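Local coordinates for protein putative Glycosidase (Bacteroides thetaiotaomicron, PDB 3R67) that is of unknown function but is a putative glycosidase, probably with the five-bladed beta-propeller fold of its clan, at residues T32-C37 / Q41-W46. Residues are numbered along the deposited sequence; the frame is centred on the assembly and turned at random.
Sequences TTVFYC and QDSVAW
Val44 O takes the backbone N-H of Phe35 across the two strands (N to O 2.8 Å) and also receives a weak bond from Trp46 N within its own segment. The CA-H of Val34 adds a softer third contact to the same oxygen. Val44 N returns a bond to Phe35 O at 2.7 Å, so the two residues form an antiparallel hydrogen-bonded pair; toward the turn, Cys37 N reaches Asp42 O at 3.0 Å. Phe35 and Val44 share one face of the pair, where CB of Cys37 touches CG2 of Val44 at 3.8 Å, while Tyr36 and Ser43 occupy the other. There the Tyr36 ring, its CG anti to the backbone N (chi1 -166°), reaches across the partner strand: Asp42 N sits over one ring face toward the rim, 3.5 Å from CZ. This is a short two-stranded beta hairpin, splayed well away from strictly antiparallel and set at the periphery, its centre about 25 Å from the centre of the chain; it precedes the four-stranded antiparallel sheet that begins with strand 50-59. The face bearing Phe35 and Val44 packs on Arg83 of strand 82-89. Past the paired residues, Ala45 centres an inverse gamma turn that brings Trp46 back to the first segment. With CG between the backbone N and the carbonyl carbon (chi1 65°), the indole puts CD1 3.4 Å from CB of Phe35, and the five-membered ring of Trp46 offers its face to the edge of the Phe35 ring in an offset edge-to-face pair, the centroids of these two rings 6.0 Å apart. Trp46 NE1 passes near the Thr33 hydroxyl but donates to Thr99 O, whereas Thr33 OG1 is hydrogen-bonded to Glu47.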
ATOM      1  N   THR A  32     -17.958 -10.473  15.116  1.00 21.61           N
ATOM      2  CA  THR A  32     -17.949 -11.642  16.015  1.00 21.87           C
ATOM      3  C   THR A  32     -16.538 -12.123  16.377  1.00 25.85           C
ATOM      4  O   THR A  32     -16.403 -12.870  17.342  1.00 25.84           O
ATOM      5  CB  THR A  32     -18.702 -12.819  15.383  1.00 29.43           C
ATOM      6  OG1 THR A  32     -17.959 -13.307  14.259  1.00 30.55           O
ATOM      7  CG2 THR A  32     -20.140 -12.462  14.983  1.00 25.73           C
ATOM      8  N   THR A  33     -15.499 -11.758  15.603  1.00 22.26           N
ATOM      9  CA  THR A  33     -14.143 -12.227  15.920  1.00 20.84           C
ATOM     10  C   THR A  33     -13.549 -11.382  17.049  1.00 24.46           C
ATOM     11  O   THR A  33     -13.825 -10.185  17.165  1.00 26.23           O
ATOM     12  CB  THR A  33     -13.250 -12.220  14.696  1.00 25.31           C
ATOM     13  OG1 THR A  33     -13.245 -10.905  14.161  1.00 24.19           O
ATOM     14  CG2 THR A  33     -13.678 -13.244  13.646  1.00 23.88           C
ATOM     15  N   VAL A  34     -12.736 -12.002  17.878  1.00 19.63           N
ATOM     16  CA  VAL A  34     -12.187 -11.321  19.039  1.00 19.98           C
ATOM     17  C   VAL A  34     -10.668 -11.586  19.133  1.00 24.57           C
ATOM     18  O   VAL A  34     -10.149 -12.567  18.593  1.00 24.68           O
ATOM     19  CB  VAL A  34     -12.973 -11.821  20.297  1.00 24.20           C
ATOM     20  CG1 VAL A  34     -12.774 -13.311  20.535  1.00 24.52           C
ATOM     21  CG2 VAL A  34     -12.652 -11.017  21.543  1.00 24.72           C
ATOM     22  N   PHE A  35      -9.968 -10.672  19.808  1.00 20.77           N
ATOM     23  CA  PHE A  35      -8.530 -10.741  20.030  1.00 20.02           C
ATOM     24  C   PHE A  35      -8.178 -10.179  21.392  1.00 24.33           C
ATOM     25  O   PHE A  35      -8.734  -9.164  21.795  1.00 25.72           O
ATOM     26  CB  PHE A  35      -7.823  -9.960  18.914  1.00 20.47           C
ATOM     27  CG  PHE A  35      -6.417  -9.476  19.142  1.00 20.44           C
ATOM     28  CD1 PHE A  35      -5.345 -10.368  19.111  1.00 22.92           C
ATOM     29  CD2 PHE A  35      -6.143  -8.113  19.225  1.00 20.82           C
ATOM     30  CE1 PHE A  35      -4.030  -9.913  19.219  1.00 23.50           C
ATOM     31  CE2 PHE A  35      -4.832  -7.657  19.350  1.00 23.78           C
ATOM     32  CZ  PHE A  35      -3.783  -8.564  19.366  1.00 22.41           C
ATOM     33  N   TYR A  36      -7.265 -10.824  22.107  1.00 19.87           N
ATOM     34  CA  TYR A  36      -6.828 -10.256  23.368  1.00 19.85           C
ATOM     35  C   TYR A  36      -5.665  -9.313  23.090  1.00 24.48           C
ATOM     36  O   TYR A  36      -4.569  -9.763  22.732  1.00 22.53           O
ATOM     37  CB  TYR A  36      -6.460 -11.329  24.380  1.00 21.19           C
ATOM     38  CG  TYR A  36      -6.346 -10.747  25.763  1.00 22.16           C
ATOM     39  CD1 TYR A  36      -7.458 -10.674  26.598  1.00 23.97           C
ATOM     40  CD2 TYR A  36      -5.156 -10.178  26.203  1.00 23.32           C
ATOM     41  CE1 TYR A  36      -7.371 -10.119  27.866  1.00 25.20           C
ATOM     42  CE2 TYR A  36      -5.062  -9.589  27.459  1.00 26.54           C
ATOM     43  CZ  TYR A  36      -6.171  -9.579  28.296  1.00 30.89           C
ATOM     44  OH  TYR A  36      -6.096  -9.013  29.538  1.00 24.25           O
ATOM     45  N   CYS A  37      -5.912  -8.000  23.207  1.00 22.89           N
ATOM     46  CA  CYS A  37      -4.904  -6.995  22.875  1.00 21.99           C
ATOM     47  C   CYS A  37      -3.891  -6.864  24.010  1.00 28.18           C
ATOM     48  O   CYS A  37      -4.270  -6.610  25.162  1.00 29.21           O
ATOM     49  CB  CYS A  37      -5.542  -5.650  22.555  1.00 21.60           C
ATOM     50  SG  CYS A  37      -4.343  -4.333  22.232  1.00 25.33           S
ATOM     51  N   GLN A  41      -4.982  -4.725  27.138  1.00 28.58           N
ATOM     52  CA  GLN A  41      -5.053  -5.736  28.203  1.00 29.66           C
ATOM     53  C   GLN A  41      -6.527  -6.078  28.400  1.00 33.62           C
ATOM     54  O   GLN A  41      -7.071  -5.959  29.498  1.00 33.09           O
ATOM     55  CB  GLN A  41      -4.362  -5.301  29.508  1.00 32.93           C
ATOM     56  CG  GLN A  41      -2.838  -5.285  29.411  1.00 48.71           C
ATOM     57  CD  GLN A  41      -2.173  -4.895  30.712  1.00 68.25           C
ATOM     58  OE1 GLN A  41      -2.818  -4.579  31.721  1.00 65.78           O
ATOM     59  NE2 GLN A  41      -0.851  -4.899  30.712  1.00 60.57           N
ATOM     60  N   ASP A  42      -7.193  -6.397  27.269  1.00 29.36           N
ATOM     61  CA  ASP A  42      -8.607  -6.711  27.215  1.00 29.36           C
ATOM     62  C   ASP A  42      -8.954  -7.220  25.847  1.00 27.80           C
ATOM     63  O   ASP A  42      -8.189  -7.009  24.908  1.00 25.70           O
ATOM     64  CB  ASP A  42      -9.455  -5.467  27.570  1.00 33.80           C
ATOM     65  CG  ASP A  42     -10.813  -5.775  28.177  1.00 52.03           C
ATOM     66  OD1 ASP A  42     -11.177  -6.979  28.263  1.00 52.76           O
ATOM     67  OD2 ASP A  42     -11.491  -4.821  28.619  1.00 63.74           O
ATOM     68  N   SER A  43     -10.093  -7.918  25.733  1.00 24.05           N
ATOM     69  CA  SER A  43     -10.605  -8.470  24.474  1.00 22.36           C
ATOM     70  C   SER A  43     -11.099  -7.366  23.585  1.00 27.22           C
ATOM     71  O   SER A  43     -11.766  -6.422  24.029  1.00 26.54           O
ATOM     72  CB  SER A  43     -11.716  -9.476  24.720  1.00 25.35           C
ATOM     73  OG  SER A  43     -11.176 -10.549  25.468  1.00 37.93           O
ATOM     74  N   VAL A  44     -10.737  -7.473  22.324  1.00 24.21           N
ATOM     75  CA  VAL A  44     -11.046  -6.477  21.326  1.00 24.67           C
ATOM     76  C   VAL A  44     -11.610  -7.151  20.065  1.00 27.78           C
ATOM     77  O   VAL A  44     -11.022  -8.096  19.525  1.00 27.12           O
ATOM     78  CB  VAL A  44      -9.734  -5.672  21.019  1.00 29.05           C
ATOM     79  CG1 VAL A  44      -9.888  -4.748  19.827  1.00 28.44           C
ATOM     80  CG2 VAL A  44      -9.244  -4.894  22.236  1.00 30.52           C
ATOM     81  N   ALA A  45     -12.745  -6.642  19.601  1.00 24.35           N
ATOM     82  CA  ALA A  45     -13.354  -6.951  18.301  1.00 22.89           C
ATOM     83  C   ALA A  45     -12.570  -6.148  17.264  1.00 25.34           C
ATOM     84  O   ALA A  45     -12.992  -5.076  16.815  1.00 26.26           O
ATOM     85  CB  ALA A  45     -14.841  -6.615  18.331  1.00 24.14           C
ATOM     86  N   TRP A  46     -11.361  -6.642  16.968  1.00 17.90           N
ATOM     87  CA  TRP A  46     -10.273  -6.022  16.236  1.00 15.21           C
ATOM     88  C   TRP A  46     -10.604  -5.716  14.742  1.00 17.95           C
ATOM     89  O   TRP A  46      -9.892  -4.895  14.157  1.00 17.81           O
ATOM     90  CB  TRP A  46      -9.033  -6.930  16.311  1.00 12.70           C
ATOM     91  CG  TRP A  46      -9.217  -8.256  15.629  1.00 12.98           C
ATOM     92  CD1 TRP A  46      -9.774  -9.382  16.157  1.00 16.02           C
ATOM     93  CD2 TRP A  46      -8.851  -8.582  14.279  1.00 11.78           C
ATOM     94  NE1 TRP A  46      -9.771 -10.392  15.232  1.00 14.62           N
ATOM     95  CE2 TRP A  46      -9.219  -9.929  14.063  1.00 15.06           C
ATOM     96  CE3 TRP A  46      -8.236  -7.863  13.230  1.00 11.90           C
ATOM     97  CZ2 TRP A  46      -8.956 -10.593  12.857  1.00 12.95           C
ATOM     98  CZ3 TRP A  46      -7.998  -8.516  12.031  1.00 12.36           C
ATOM     99  CH2 TRP A  46      -8.368  -9.862  11.848  1.00 12.78           C
TER